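Local coordinates for GCN5-related N-acetyltransferase (Arthrobacter sp., PDB 2R1I), which belongs to the GNAT acetyltransferase family and probably transfers an acetyl group from acetyl-CoA to an amine substrate, at residues A66-L74 with G81-P89. Numbering follows the deposited sequence.
Sequences AGEDVVVLL and GLAVLSFRP
V71 and L85 face each other as a hydrogen-bonded pair of the antiparallel β-hairpin 70-75/81-88, part of the central sheet of the GNAT fold, and illustrate how a strand pair settles its inward polar groups. V71 N reaches L85 O at 2.8 Å, and L85 N returns to V71 O, almost linear at 174°. L73 and A83 repeat this exchange, and F87 N donates to D69 O at 2.9 Å, closing the outer side of the non-hydrogen-bonded pair V70-S86. Each of the five acceptor oxygens also takes a CA-H contact, as L85 O does from V70 CA. The outward groups are served by neighbouring backbone: V72 bonds to A28 and L74 to R26, at strand 26-27 and the residue after it, while L82 and V84 bond to Y104 and E102 of strand 97-104. S86 OG is hydrogen-bonded to D101 OD1.

On one face, V72 and V84 lie side by side, and V84 CG1, anti to its amide nitrogen (chi1 -177°), meets V70 CG1 at 3.7 Å; helix 33-47 covers V72, L74 and L82. The other face, with L73, A83, L85 and F87, packs on helix 109-128. R129 makes a cation-pi contact with F87 and bonds to E68 O, while D69 O lies at the edge of the phenyl ring, 3.8 Å from F87 CD1.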
ATOM      1  N   ALA A  66      13.716   0.958  14.453  1.00 25.42           N
ATOM      2  CA  ALA A  66      15.024   1.537  14.205  1.00 22.45           C
ATOM      3  C   ALA A  66      15.103   2.284  12.877  1.00 26.12           C
ATOM      4  O   ALA A  66      16.015   3.085  12.673  1.00 29.53           O
ATOM      5  CB  ALA A  66      16.103   0.444  14.193  1.00 20.62           C
ATOM      6  N   GLY A  67      14.165   2.019  11.973  1.00 25.80           N
ATOM      7  CA  GLY A  67      14.080   2.694  10.671  1.00 25.82           C
ATOM      8  C   GLY A  67      12.912   3.657  10.543  1.00 26.87           C
ATOM      9  O   GLY A  67      12.269   4.040  11.537  1.00 26.93           O
ATOM     10  N   GLU A  68      12.649   4.029   9.290  1.00 26.14           N
ATOM     11  CA  GLU A  68      11.694   5.077   8.905  1.00 28.13           C
ATOM     12  C   GLU A  68      10.628   4.521   7.953  1.00 27.07           C
ATOM     13  O   GLU A  68       9.724   5.247   7.568  1.00 28.28           O
ATOM     14  CB  GLU A  68      12.417   6.254   8.196  1.00 30.37           C
ATOM     15  CG  GLU A  68      13.548   6.856   8.999  1.00 31.98           C
ATOM     16  CD  GLU A  68      13.047   7.414  10.334  1.00 33.99           C
ATOM     17  OE1 GLU A  68      11.979   8.048  10.306  1.00 42.40           O
ATOM     18  OE2 GLU A  68      13.699   7.194  11.398  1.00 57.02           O
ATOM     19  N   ASP A  69      10.682   3.207   7.641  1.00 25.72           N
ATOM     20  CA  ASP A  69       9.718   2.625   6.679  1.00 25.37           C
ATOM     21  C   ASP A  69       8.360   2.311   7.309  1.00 23.61           C
ATOM     22  O   ASP A  69       7.315   2.377   6.657  1.00 23.64           O
ATOM     23  CB  ASP A  69      10.309   1.383   6.036  1.00 26.31           C
ATOM     24  CG  ASP A  69      11.665   1.620   5.440  1.00 37.61           C
ATOM     25  OD1 ASP A  69      11.793   2.607   4.681  1.00 32.08           O
ATOM     26  OD2 ASP A  69      12.576   0.812   5.745  1.00 39.92           O
ATOM     27  N   VAL A  70       8.377   1.767   8.520  1.00 24.20           N
ATOM     28  CA  VAL A  70       7.164   1.546   9.327  1.00 24.89           C
ATOM     29  C   VAL A  70       7.379   2.343  10.595  1.00 26.34           C
ATOM     30  O   VAL A  70       8.419   2.230  11.257  1.00 25.07           O
ATOM     31  CB  VAL A  70       6.971   0.097   9.692  1.00 25.37           C
ATOM     32  CG1 VAL A  70       5.828  -0.103  10.718  1.00 27.23           C
ATOM     33  CG2 VAL A  70       6.680  -0.704   8.408  1.00 26.28           C
ATOM     34  N   VAL A  71       6.405   3.203  10.882  1.00 23.86           N
ATOM     35  CA  VAL A  71       6.455   4.097  12.036  1.00 24.65           C
ATOM     36  C   VAL A  71       5.240   3.767  12.902  1.00 24.47           C
ATOM     37  O   VAL A  71       4.145   3.508  12.401  1.00 26.09           O
ATOM     38  CB  VAL A  71       6.420   5.586  11.566  1.00 25.81           C
ATOM     39  CG1 VAL A  71       6.167   6.523  12.817  1.00 26.02           C
ATOM     40  CG2 VAL A  71       7.690   5.968  10.724  1.00 27.83           C
ATOM     41  N   VAL A  72       5.443   3.729  14.218  1.00 22.58           N
ATOM     42  CA  VAL A  72       4.367   3.416  15.176  1.00 22.04           C
ATOM     43  C   VAL A  72       4.221   4.622  16.110  1.00 23.89           C
ATOM     44  O   VAL A  72       5.209   5.158  16.623  1.00 24.21           O
ATOM     45  CB  VAL A  72       4.600   2.134  15.962  1.00 25.08           C
ATOM     46  CG1 VAL A  72       3.539   1.988  17.095  1.00 24.84           C
ATOM     47  CG2 VAL A  72       4.659   0.919  14.990  1.00 24.19           C
ATOM     48  N   LEU A  73       2.972   5.075  16.233  1.00 24.26           N
ATOM     49  CA  LEU A  73       2.589   6.167  17.173  1.00 22.93           C
ATOM     50  C   LEU A  73       1.815   5.551  18.337  1.00 22.23           C
ATOM     51  O   LEU A  73       0.975   4.644  18.119  1.00 23.97           O
ATOM     52  CB  LEU A  73       1.797   7.315  16.524  1.00 22.25           C
ATOM     53  CG  LEU A  73       2.445   8.034  15.342  1.00 29.37           C
ATOM     54  CD1 LEU A  73       1.540   9.116  14.795  1.00 31.12           C
ATOM     55  CD2 LEU A  73       3.819   8.576  15.717  1.00 31.15           C
ATOM     56  N   LEU A  74       2.094   6.034  19.560  1.00 23.15           N
ATOM     57  CA  LEU A  74       1.485   5.550  20.785  1.00 23.87           C
ATOM     58  C   LEU A  74       0.704   6.683  21.461  1.00 25.08           C
ATOM     59  O   LEU A  74       1.187   7.812  21.512  1.00 27.22           O
ATOM     60  CB  LEU A  74       2.541   5.059  21.772  1.00 23.46           C
ATOM     61  CG  LEU A  74       3.380   3.866  21.307  1.00 26.94           C
ATOM     62  CD1 LEU A  74       4.518   3.617  22.251  1.00 27.92           C
ATOM     63  CD2 LEU A  74       2.497   2.648  21.197  1.00 27.43           C
ATOM     64  N   GLY A  81      -3.549   2.887  22.995  1.00 27.41           N
ATOM     65  CA  GLY A  81      -3.837   2.907  21.557  1.00 25.44           C
ATOM     66  C   GLY A  81      -2.579   3.130  20.739  1.00 26.18           C
ATOM     67  O   GLY A  81      -1.610   3.726  21.189  1.00 25.78           O
ATOM     68  N   LEU A  82      -2.629   2.671  19.511  1.00 23.78           N
ATOM     69  CA  LEU A  82      -1.512   2.857  18.602  1.00 25.32           C
ATOM     70  C   LEU A  82      -1.959   2.983  17.161  1.00 25.04           C
ATOM     71  O   LEU A  82      -3.082   2.551  16.814  1.00 25.49           O
ATOM     72  CB  LEU A  82      -0.503   1.719  18.777  1.00 27.53           C
ATOM     73  CG  LEU A  82      -0.825   0.271  18.438  1.00 28.98           C
ATOM     74  CD1 LEU A  82      -0.940   0.004  16.932  1.00 28.09           C
ATOM     75  CD2 LEU A  82       0.279  -0.641  19.001  1.00 33.21           C
ATOM     76  N   ALA A  83      -1.093   3.602  16.356  1.00 24.74           N
ATOM     77  CA  ALA A  83      -1.214   3.638  14.907  1.00 22.25           C
ATOM     78  C   ALA A  83       0.082   3.103  14.278  1.00 25.10           C
ATOM     79  O   ALA A  83       1.166   3.375  14.813  1.00 25.91           O
ATOM     80  CB  ALA A  83      -1.465   5.044  14.440  1.00 23.90           C
ATOM     81  N   VAL A  84      -0.069   2.346  13.183  1.00 25.16           N
ATOM     82  CA  VAL A  84       1.045   1.796  12.384  1.00 23.44           C
ATOM     83  C   VAL A  84       0.931   2.396  10.993  1.00 26.98           C
ATOM     84  O   VAL A  84      -0.120   2.217  10.329  1.00 25.26           O
ATOM     85  CB  VAL A  84       1.044   0.251  12.308  1.00 24.14           C
ATOM     86  CG1 VAL A  84       2.248  -0.243  11.537  1.00 24.87           C
ATOM     87  CG2 VAL A  84       1.073  -0.325  13.717  1.00 25.35           C
ATOM     88  N   LEU A  85       1.997   3.088  10.616  1.00 24.70           N
ATOM     89  CA  LEU A  85       2.131   3.753   9.294  1.00 24.17           C
ATOM     90  C   LEU A  85       3.218   3.115   8.505  1.00 24.40           C
ATOM     91  O   LEU A  85       4.301   2.908   9.027  1.00 25.77           O
ATOM     92  CB  LEU A  85       2.483   5.213   9.431  1.00 24.89           C
ATOM     93  CG  LEU A  85       1.390   6.101  10.025  1.00 30.19           C
ATOM     94  CD1 LEU A  85       1.960   7.415  10.590  1.00 34.44           C
ATOM     95  CD2 LEU A  85       0.340   6.398   8.946  1.00 35.05           C
ATOM     96  N   SER A  86       2.995   2.852   7.208  1.00 23.70           N
ATOM     97  CA  SER A  86       4.066   2.431   6.328  1.00 23.64           C
ATOM     98  C   SER A  86       4.239   3.459   5.219  1.00 24.47           C
ATOM     99  O   SER A  86       3.277   4.082   4.809  1.00 24.77           O
ATOM    100  CB  SER A  86       3.767   1.067   5.725  1.00 26.10           C
ATOM    101  OG  SER A  86       2.618   1.036   4.921  1.00 27.96           O
ATOM    102  N   PHE A  87       5.481   3.582   4.784  1.00 23.05           N
ATOM    103  CA  PHE A  87       5.896   4.536   3.739  1.00 20.91           C
ATOM    104  C   PHE A  87       6.536   3.808   2.595  1.00 25.60           C
ATOM    105  O   PHE A  87       7.274   2.831   2.793  1.00 25.81           O
ATOM    106  CB  PHE A  87       6.901   5.494   4.355  1.00 25.50           C
ATOM    107  CG  PHE A  87       6.313   6.410   5.381  1.00 26.39           C
ATOM    108  CD1 PHE A  87       6.162   6.004   6.696  1.00 27.16           C
ATOM    109  CD2 PHE A  87       5.850   7.650   5.000  1.00 28.51           C
ATOM    110  CE1 PHE A  87       5.555   6.866   7.616  1.00 27.39           C
ATOM    111  CE2 PHE A  87       5.259   8.505   5.872  1.00 27.69           C
ATOM    112  CZ  PHE A  87       5.115   8.118   7.207  1.00 28.35           C
ATOM    113  N   ARG A  88       6.320   4.316   1.387  1.00 21.80           N
ATOM    114  CA  ARG A  88       6.924   3.725   0.197  1.00 22.91           C
ATOM    115  C   ARG A  88       7.049   4.813  -0.876  1.00 23.49           C
ATOM    116  O   ARG A  88       6.281   5.790  -0.885  1.00 24.46           O
ATOM    117  CB  ARG A  88       6.072   2.572  -0.307  1.00 25.40           C
ATOM    118  CG  ARG A  88       4.774   2.980  -0.972  1.00 24.51           C
ATOM    119  CD  ARG A  88       3.798   1.840  -1.234  1.00 23.79           C
ATOM    120  NE  ARG A  88       2.689   2.281  -2.064  1.00 25.98           N
ATOM    121  CZ  ARG A  88       1.515   2.769  -1.640  1.00 27.08           C
ATOM    122  NH1 ARG A  88       1.245   2.937  -0.349  1.00 25.76           N
ATOM    123  NH2 ARG A  88       0.592   3.085  -2.531  1.00 26.29           N
ATOM    124  N   PRO A  89       7.971   4.623  -1.817  1.00 23.54           N
ATOM    125  CA  PRO A  89       8.006   5.604  -2.915  1.00 21.78           C
ATOM    126  C   PRO A  89       6.869   5.298  -3.948  1.00 24.36           C
ATOM    127  O   PRO A  89       6.321   4.195  -3.955  1.00 24.79           O
ATOM    128  CB  PRO A  89       9.355   5.353  -3.569  1.00 25.71           C
ATOM    129  CG  PRO A  89      10.072   4.338  -2.784  1.00 24.69           C
ATOM    130  CD  PRO A  89       9.063   3.622  -1.954  1.00 23.61           C
TER